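Local coordinates for protein octenoyl-CoA reductase/carboxylase (PDB 4A0S) that probably reduces and carboxylates 2-octenoyl-CoA with NADPH, supplying an extender unit for cinnabaramide polyketide biosynthesis, at residues 30-38 and 81-90. Sequence-based numbering, arbitrary orientation.
Sequences LRAEDADMF and SAMFEPIPTF. With CO8 (octanoyl-coenzyme A), chain E.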
ATOM      1  N   LEU A  30     -14.886  37.131  11.622  1.00 20.57           N
ATOM      2  CA  LEU A  30     -15.348  37.875  10.475  1.00 22.15           C
ATOM      3  C   LEU A  30     -16.840  38.070  10.616  1.00 23.43           C
ATOM      4  O   LEU A  30     -17.508  37.368  11.399  1.00 22.69           O
ATOM      5  CB  LEU A  30     -15.030  37.113   9.201  1.00 21.66           C
ATOM      6  CG  LEU A  30     -13.552  36.758   9.018  1.00 20.82           C
ATOM      7  CD1 LEU A  30     -13.471  35.729   7.927  1.00 19.71           C
ATOM      8  CD2 LEU A  30     -12.717  37.989   8.700  1.00 21.36           C
ATOM      9  N   ARG A  31     -17.354  39.018   9.843  1.00 25.66           N
ATOM     10  CA  ARG A  31     -18.752  39.363   9.847  1.00 27.62           C
ATOM     11  C   ARG A  31     -19.313  39.047   8.472  1.00 28.33           C
ATOM     12  O   ARG A  31     -18.717  39.403   7.460  1.00 28.43           O
ATOM     13  CB  ARG A  31     -18.917  40.853  10.162  1.00 30.07           C
ATOM     14  CG  ARG A  31     -18.449  41.259  11.563  1.00 32.60           C
ATOM     15  CD  ARG A  31     -19.411  40.793  12.655  1.00 37.19           C
ATOM     16  NE  ARG A  31     -20.728  41.428  12.526  1.00 43.39           N
ATOM     17  CZ  ARG A  31     -21.885  40.843  12.833  1.00 44.69           C
ATOM     18  NH1 ARG A  31     -21.909  39.598  13.292  1.00 43.70           N
ATOM     19  NH2 ARG A  31     -23.026  41.506  12.672  1.00 47.68           N
ATOM     20  N   ALA A  32     -20.448  38.354   8.438  1.00 27.43           N
ATOM     21  CA  ALA A  32     -21.078  37.955   7.179  1.00 28.03           C
ATOM     22  C   ALA A  32     -21.322  39.139   6.254  1.00 29.39           C
ATOM     23  O   ALA A  32     -21.185  39.011   5.032  1.00 29.75           O
ATOM     24  CB  ALA A  32     -22.383  37.213   7.445  1.00 28.01           C
ATOM     25  N   GLU A  33     -21.678  40.273   6.849  1.00 30.33           N
ATOM     26  CA  GLU A  33     -21.950  41.508   6.116  1.00 32.63           C
ATOM     27  C   GLU A  33     -20.747  41.988   5.316  1.00 32.83           C
ATOM     28  O   GLU A  33     -20.913  42.722   4.344  1.00 33.91           O
ATOM     29  CB  GLU A  33     -22.422  42.607   7.066  1.00 33.31           C
ATOM     30  CG  GLU A  33     -21.552  42.775   8.325  1.00 35.42           C
ATOM     31  CD  GLU A  33     -22.076  43.837   9.283  1.00 38.33           C
ATOM     32  OE1 GLU A  33     -22.431  44.943   8.819  1.00 39.48           O
ATOM     33  OE2 GLU A  33     -22.117  43.570  10.505  1.00 39.92           O
ATOM     34  N   ASP A  34     -19.546  41.548   5.704  1.00 32.01           N
ATOM     35  CA  ASP A  34     -18.303  42.019   5.059  1.00 32.65           C
ATOM     36  C   ASP A  34     -17.803  41.142   3.911  1.00 32.52           C
ATOM     37  O   ASP A  34     -16.760  41.434   3.314  1.00 32.44           O
ATOM     38  CB  ASP A  34     -17.177  42.153   6.089  1.00 31.89           C
ATOM     39  CG  ASP A  34     -17.493  43.156   7.188  1.00 33.72           C
ATOM     40  OD1 ASP A  34     -18.327  44.068   6.957  1.00 33.42           O
ATOM     41  OD2 ASP A  34     -16.900  43.028   8.289  1.00 33.50           O
ATOM     42  N   ALA A  35     -18.537  40.087   3.588  1.00 32.42           N
ATOM     43  CA  ALA A  35     -18.028  39.082   2.661  1.00 32.47           C
ATOM     44  C   ALA A  35     -17.582  39.647   1.304  1.00 33.60           C
ATOM     45  O   ALA A  35     -16.611  39.163   0.723  1.00 33.40           O
ATOM     46  CB  ALA A  35     -19.028  37.954   2.491  1.00 31.96           C
ATOM     47  N   ASP A  36     -18.262  40.685   0.828  1.00 35.31           N
ATOM     48  CA  ASP A  36     -17.970  41.257  -0.498  1.00 36.97           C
ATOM     49  C   ASP A  36     -17.134  42.528  -0.450  1.00 37.15           C
ATOM     50  O   ASP A  36     -16.998  43.203  -1.460  1.00 37.58           O
ATOM     51  CB  ASP A  36     -19.266  41.543  -1.272  1.00 38.67           C
ATOM     52  CG  ASP A  36     -20.172  40.328  -1.365  1.00 40.25           C
ATOM     53  OD1 ASP A  36     -19.687  39.229  -1.745  1.00 40.88           O
ATOM     54  OD2 ASP A  36     -21.373  40.475  -1.045  1.00 43.30           O
ATOM     55  N   MET A  37     -16.565  42.844   0.713  1.00 36.38           N
ATOM     56  CA  MET A  37     -15.870  44.132   0.903  1.00 37.01           C
ATOM     57  C   MET A  37     -14.572  44.266   0.113  1.00 37.03           C
ATOM     58  O   MET A  37     -14.036  45.367  -0.014  1.00 37.38           O
ATOM     59  CB  MET A  37     -15.573  44.364   2.375  1.00 36.25           C
ATOM     60  CG  MET A  37     -14.465  43.478   2.882  1.00 34.16           C
ATOM     61  SD  MET A  37     -14.134  43.752   4.602  1.00 32.81           S
ATOM     62  CE  MET A  37     -13.331  45.354   4.526  1.00 33.87           C
ATOM     63  N   PHE A  38     -14.057  43.141  -0.378  1.00 36.39           N
ATOM     64  CA  PHE A  38     -12.842  43.133  -1.180  1.00 36.74           C
ATOM     65  C   PHE A  38     -13.121  42.963  -2.669  1.00 38.06           C
ATOM     66  O   PHE A  38     -12.190  42.745  -3.463  1.00 38.45           O
ATOM     67  CB  PHE A  38     -11.867  42.050  -0.704  1.00 35.66           C
ATOM     68  CG  PHE A  38     -11.370  42.250   0.701  1.00 33.84           C
ATOM     69  CD1 PHE A  38     -10.700  43.421   1.063  1.00 34.30           C
ATOM     70  CD2 PHE A  38     -11.566  41.262   1.661  1.00 31.96           C
ATOM     71  CE1 PHE A  38     -10.240  43.608   2.369  1.00 34.16           C
ATOM     72  CE2 PHE A  38     -11.113  41.436   2.971  1.00 31.54           C
ATOM     73  CZ  PHE A  38     -10.446  42.605   3.327  1.00 32.76           C
ATOM     74  N   SER A  81      -9.576  33.106   4.894  1.00 20.53           N
ATOM     75  CA  SER A  81     -10.845  33.493   5.535  1.00 20.92           C
ATOM     76  C   SER A  81     -11.056  34.984   5.545  1.00 21.44           C
ATOM     77  O   SER A  81     -12.104  35.476   5.133  1.00 22.08           O
ATOM     78  CB  SER A  81     -10.879  33.078   7.007  1.00 19.95           C
ATOM     79  OG  SER A  81     -10.889  31.694   7.148  1.00 21.86           O
ATOM     80  N   ALA A  82     -10.078  35.693   6.095  1.00 21.28           N
ATOM     81  CA  ALA A  82     -10.174  37.133   6.272  1.00 22.12           C
ATOM     82  C   ALA A  82     -10.164  37.881   4.943  1.00 23.15           C
ATOM     83  O   ALA A  82     -10.547  39.046   4.875  1.00 24.14           O
ATOM     84  CB  ALA A  82      -9.072  37.615   7.162  1.00 21.68           C
ATOM     85  N   MET A  83      -9.696  37.212   3.895  1.00 23.70           N
ATOM     86  CA  MET A  83      -9.768  37.738   2.535  1.00 24.95           C
ATOM     87  C   MET A  83     -11.051  37.335   1.810  1.00 25.27           C
ATOM     88  O   MET A  83     -11.284  37.770   0.674  1.00 26.25           O
ATOM     89  CB  MET A  83      -8.583  37.231   1.718  1.00 25.32           C
ATOM     90  CG  MET A  83      -7.251  37.804   2.113  1.00 25.66           C
ATOM     91  SD  MET A  83      -5.901  36.977   1.257  1.00 29.76           S
ATOM     92  CE  MET A  83      -6.277  37.250  -0.448  1.00 29.48           C
ATOM     93  N   PHE A  84     -11.863  36.494   2.455  1.00 24.65           N
ATOM     94  CA  PHE A  84     -13.037  35.857   1.823  1.00 25.00           C
ATOM     95  C   PHE A  84     -12.689  35.078   0.540  1.00 25.52           C
ATOM     96  O   PHE A  84     -13.515  34.911  -0.365  1.00 26.42           O
ATOM     97  CB  PHE A  84     -14.185  36.862   1.632  1.00 25.61           C
ATOM     98  CG  PHE A  84     -14.505  37.656   2.879  1.00 25.42           C
ATOM     99  CD1 PHE A  84     -15.261  37.100   3.908  1.00 24.52           C
ATOM    100  CD2 PHE A  84     -14.042  38.968   3.028  1.00 25.97           C
ATOM    101  CE1 PHE A  84     -15.552  37.833   5.073  1.00 24.21           C
ATOM    102  CE2 PHE A  84     -14.325  39.706   4.187  1.00 25.04           C
ATOM    103  CZ  PHE A  84     -15.086  39.135   5.205  1.00 24.30           C
ATOM    104  N   GLU A  85     -11.459  34.570   0.500  1.00 25.62           N
ATOM    105  CA  GLU A  85     -10.963  33.782  -0.624  1.00 26.19           C
ATOM    106  C   GLU A  85     -10.735  32.297  -0.298  1.00 25.30           C
ATOM    107  O   GLU A  85     -10.450  31.946   0.845  1.00 24.17           O
ATOM    108  CB  GLU A  85      -9.679  34.391  -1.155  1.00 27.17           C
ATOM    109  CG  GLU A  85      -9.893  35.705  -1.849  1.00 29.94           C
ATOM    110  CD  GLU A  85      -8.680  36.125  -2.632  1.00 34.24           C
ATOM    111  OE1 GLU A  85      -7.651  35.423  -2.545  1.00 35.60           O
ATOM    112  OE2 GLU A  85      -8.755  37.145  -3.343  1.00 36.92           O
ATOM    113  N   PRO A  86     -10.892  31.422  -1.306  1.00 25.60           N
ATOM    114  CA  PRO A  86     -11.404  31.777  -2.625  1.00 26.68           C
ATOM    115  C   PRO A  86     -12.911  31.984  -2.573  1.00 26.65           C
ATOM    116  O   PRO A  86     -13.492  32.552  -3.488  1.00 27.83           O
ATOM    117  CB  PRO A  86     -11.075  30.542  -3.461  1.00 26.82           C
ATOM    118  CG  PRO A  86     -11.150  29.435  -2.489  1.00 26.09           C
ATOM    119  CD  PRO A  86     -10.542  29.993  -1.232  1.00 25.03           C
ATOM    120  N   ILE A  87     -13.528  31.509  -1.497  1.00 26.08           N
ATOM    121  CA  ILE A  87     -14.956  31.627  -1.282  0.50 25.74           C
ATOM    122  C   ILE A  87     -15.142  32.014   0.171  1.00 24.93           C
ATOM    123  O   ILE A  87     -14.526  31.410   1.047  1.00 24.20           O
ATOM    124  CB  ILE A  87     -15.670  30.280  -1.510  1.00 25.88           C
ATOM    125  CG1 ILE A  87     -15.578  29.843  -2.978  1.00 26.08           C
ATOM    126  CG2 ILE A  87     -17.127  30.348  -1.017  1.00 25.46           C
ATOM    127  CD1 ILE A  87     -15.545  28.338  -3.152  1.00 26.64           C
ATOM    128  N   PRO A  88     -16.002  33.012   0.442  1.00 24.99           N
ATOM    129  CA  PRO A  88     -16.260  33.448   1.816  1.00 24.20           C
ATOM    130  C   PRO A  88     -16.605  32.255   2.689  1.00 22.97           C
ATOM    131  O   PRO A  88     -17.416  31.427   2.288  1.00 22.77           O
ATOM    132  CB  PRO A  88     -17.489  34.343   1.674  1.00 24.77           C
ATOM    133  CG  PRO A  88     -17.426  34.848   0.298  1.00 26.43           C
ATOM    134  CD  PRO A  88     -16.815  33.756  -0.530  1.00 26.37           C
ATOM    135  N   THR A  89     -15.981  32.164   3.859  1.00 22.01           N
ATOM    136  CA  THR A  89     -16.237  31.058   4.786  1.00 20.76           C
ATOM    137  C   THR A  89     -17.708  30.941   5.185  1.00 20.89           C
ATOM    138  O   THR A  89     -18.187  29.858   5.502  1.00 20.01           O
ATOM    139  CB  THR A  89     -15.387  31.153   6.065  1.00 19.84           C
ATOM    140  OG1 THR A  89     -15.505  32.461   6.630  1.00 20.52           O
ATOM    141  CG2 THR A  89     -13.944  30.859   5.766  1.00 19.69           C
ATOM    142  N   PHE A  90     -18.435  32.047   5.149  1.00 21.61           N
ATOM    143  CA  PHE A  90     -19.861  31.982   5.474  1.00 22.31           C
ATOM    144  C   PHE A  90     -20.634  31.005   4.590  1.00 22.45           C
ATOM    145  O   PHE A  90     -21.579  30.369   5.051  1.00 22.50           O
ATOM    146  CB  PHE A  90     -20.453  33.380   5.480  1.00 23.22           C
ATOM    147  CG  PHE A  90     -19.893  34.223   6.577  1.00 23.36           C
ATOM    148  CD1 PHE A  90     -20.423  34.143   7.860  1.00 23.95           C
ATOM    149  CD2 PHE A  90     -18.797  35.033   6.355  1.00 24.08           C
ATOM    150  CE1 PHE A  90     -19.902  34.880   8.887  1.00 23.70           C
ATOM    151  CE2 PHE A  90     -18.256  35.779   7.393  1.00 24.24           C
ATOM    152  CZ  PHE A  90     -18.820  35.700   8.663  1.00 23.55           C
TER
HETATM  153  N1A CO8 E1446     -19.650  34.746  -2.212  1.00 37.18           N
HETATM  154  C2A CO8 E1446     -20.557  33.871  -1.773  1.00 37.68           C
HETATM  155  N3A CO8 E1446     -20.590  32.626  -2.233  1.00 37.23           N
HETATM  156  C4A CO8 E1446     -19.689  32.232  -3.161  1.00 37.02           C
HETATM  157  C5A CO8 E1446     -18.725  33.110  -3.641  1.00 36.86           C
HETATM  158  C6A CO8 E1446     -18.722  34.409  -3.140  1.00 37.56           C
HETATM  159  N6A CO8 E1446     -17.810  35.289  -3.564  1.00 36.85           N
HETATM  160  N7A CO8 E1446     -17.978  32.456  -4.531  1.00 36.58           N
HETATM  161  C8A CO8 E1446     -18.453  31.212  -4.614  1.00 36.56           C
HETATM  162  N9A CO8 E1446     -19.497  31.076  -3.780  1.00 36.67           N
HETATM  163  C1B CO8 E1446     -20.340  29.874  -3.535  1.00 35.04           C
HETATM  164  C2B CO8 E1446     -21.326  29.646  -4.686  1.00 35.72           C
HETATM  165  O2B CO8 E1446     -22.598  29.199  -4.163  1.00 34.78           O
HETATM  166  C3B CO8 E1446     -20.627  28.530  -5.457  1.00 36.12           C
HETATM  167  O3B CO8 E1446     -21.567  27.760  -6.191  1.00 37.88           O
HETATM  168  P3B CO8 E1446     -21.640  28.065  -7.779  1.00 40.91           P
HETATM  169  O7A CO8 E1446     -23.209  28.348  -8.113  1.00 41.58           O
HETATM  170  O8A CO8 E1446     -20.955  29.528  -8.097  1.00 40.06           O
HETATM  171  O9A CO8 E1446     -21.016  26.993  -8.581  1.00 40.39           O
HETATM  172  C4B CO8 E1446     -19.978  27.698  -4.356  1.00 34.18           C
HETATM  173  O4B CO8 E1446     -19.514  28.673  -3.411  1.00 34.78           O
HETATM  174  C5B CO8 E1446     -18.692  27.013  -4.834  1.00 32.21           C
HETATM  175  O5B CO8 E1446     -18.058  26.356  -3.717  1.00 29.83           O
HETATM  176  P1A CO8 E1446     -18.706  24.974  -3.113  1.00 27.22           P
HETATM  177  O1A CO8 E1446     -17.713  24.519  -1.867  1.00 29.32           O
HETATM  178  O2A CO8 E1446     -20.106  25.116  -2.601  1.00 27.39           O
HETATM  179  O3A CO8 E1446     -18.715  23.900  -4.360  1.00 26.23           O
HETATM  180  P2A CO8 E1446     -17.559  22.825  -4.809  1.00 24.16           P
HETATM  181  O4A CO8 E1446     -17.564  22.790  -6.405  1.00 25.52           O
HETATM  182  O5A CO8 E1446     -17.723  21.459  -4.213  1.00 24.15           O
HETATM  183  O6A CO8 E1446     -16.121  23.490  -4.407  1.00 24.75           O
HETATM  184  CBP CO8 E1446     -13.855  23.566  -3.454  1.00 20.75           C
HETATM  185  CCP CO8 E1446     -15.057  22.682  -3.866  1.00 22.49           C
HETATM  186  CDP CO8 E1446     -13.221  24.065  -4.763  1.00 17.06           C
HETATM  187  CEP CO8 E1446     -12.850  22.666  -2.734  1.00 19.72           C
HETATM  188  CAP CO8 E1446     -14.346  24.740  -2.542  1.00 20.73           C
HETATM  189  OAP CO8 E1446     -15.179  24.295  -1.423  1.00 23.80           O
HETATM  190  C9P CO8 E1446     -13.211  25.675  -2.038  1.00 21.53           C
HETATM  191  O9P CO8 E1446     -12.701  26.481  -2.825  1.00 20.79           O
HETATM  192  N8P CO8 E1446     -12.869  25.574  -0.733  1.00 22.54           N
HETATM  193  C7P CO8 E1446     -11.860  26.473  -0.097  1.00 24.24           C
HETATM  194  C6P CO8 E1446     -10.451  25.848   0.107  1.00 28.55           C
HETATM  195  C5P CO8 E1446      -9.381  26.907  -0.251  1.00 29.28           C
HETATM  196  O5P CO8 E1446      -9.318  27.350  -1.395  1.00 32.30           O
HETATM  197  N4P CO8 E1446      -8.623  27.459   0.694  1.00 30.23           N
HETATM  198  C3P CO8 E1446      -8.365  27.038   2.066  1.00 27.46           C
HETATM  199  C2P CO8 E1446      -6.892  26.611   1.975  1.00 25.73           C
HETATM  200  S1P CO8 E1446      -6.656  24.863   2.469  1.00 19.43           S
HETATM  201  C1' CO8 E1446      -6.014  25.144   4.050  1.00 20.58           C
HETATM  202  O1' CO8 E1446      -5.387  26.175   4.354  1.00 23.01           O
HETATM  203  C2' CO8 E1446      -6.291  24.132   4.944  1.00 17.30           C
HETATM  204  C3' CO8 E1446      -5.861  24.142   6.251  1.00 14.75           C
HETATM  205  C4' CO8 E1446      -6.159  23.050   7.075  1.00 12.30           C
HETATM  206  C5' CO8 E1446      -7.257  22.121   6.581  1.00  8.34           C
HETATM  207  C6' CO8 E1446      -7.488  21.128   7.740  1.00  3.78           C
HETATM  208  C7' CO8 E1446      -8.373  20.009   7.267  1.00  2.00           C
HETATM  209  C8' CO8 E1446      -8.692  19.125   8.477  1.00  2.00           C
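S81, in the last turn of helix 76-82, meets L30 at the end of strand 24-31: L30 CD1 lies 3.1 Å from S81 O, while its other methyl, CD2, sits on A82 CA and CB. The carbonyl of A82 points at the rim of the F38 ring, near its plane, with F38 CE2 3.1 Å from A82 O; that oxygen is hydrogen-bonded to S49. F84 leaves the helix with positive phi (55°) in a Schellman motif, its N bonded to S81 O. Its chi1 of -49° sets CG anti to the carbonyl carbon and lays the ring against the D34–M37 type I turn. There A35 CA lies over the centre of one face, a CH-pi contact 3.6 Å from the F84 centroid, and S81 O stands over the opposite face, nearer the rim. F38 CD2 comes in at the edge, the two rings meeting rim to rim with planes at 40°, and M37 SD adds a Met-aromatic contact, also at the edge. With F84 cut back to an alanine, A35 and F38 would probably lose the ring they pack on, leaving a gap beside the turn. Farther on, P86, I87 and P88 line the octanoyl-CoA pocket; P88 CB touches A35 CB at 4.0 Å, whereas P88 CD is 3.3 Å from C6A of the coenzyme A adenine. F90, near the start of helix 89-97, takes A32 CA over one face of its ring, 3.5 Å from the F90 centroid, and L30 O at its edge. No hydrogen bond joins the two segments: the contact is aromatic and apolar packing, with carbonyl oxygens at the F38 and F90 ring edges, while D34 and T89 turn their polar ends to R51 and H111. The fit beside the adenine therefore probably depends on shape and ring contacts.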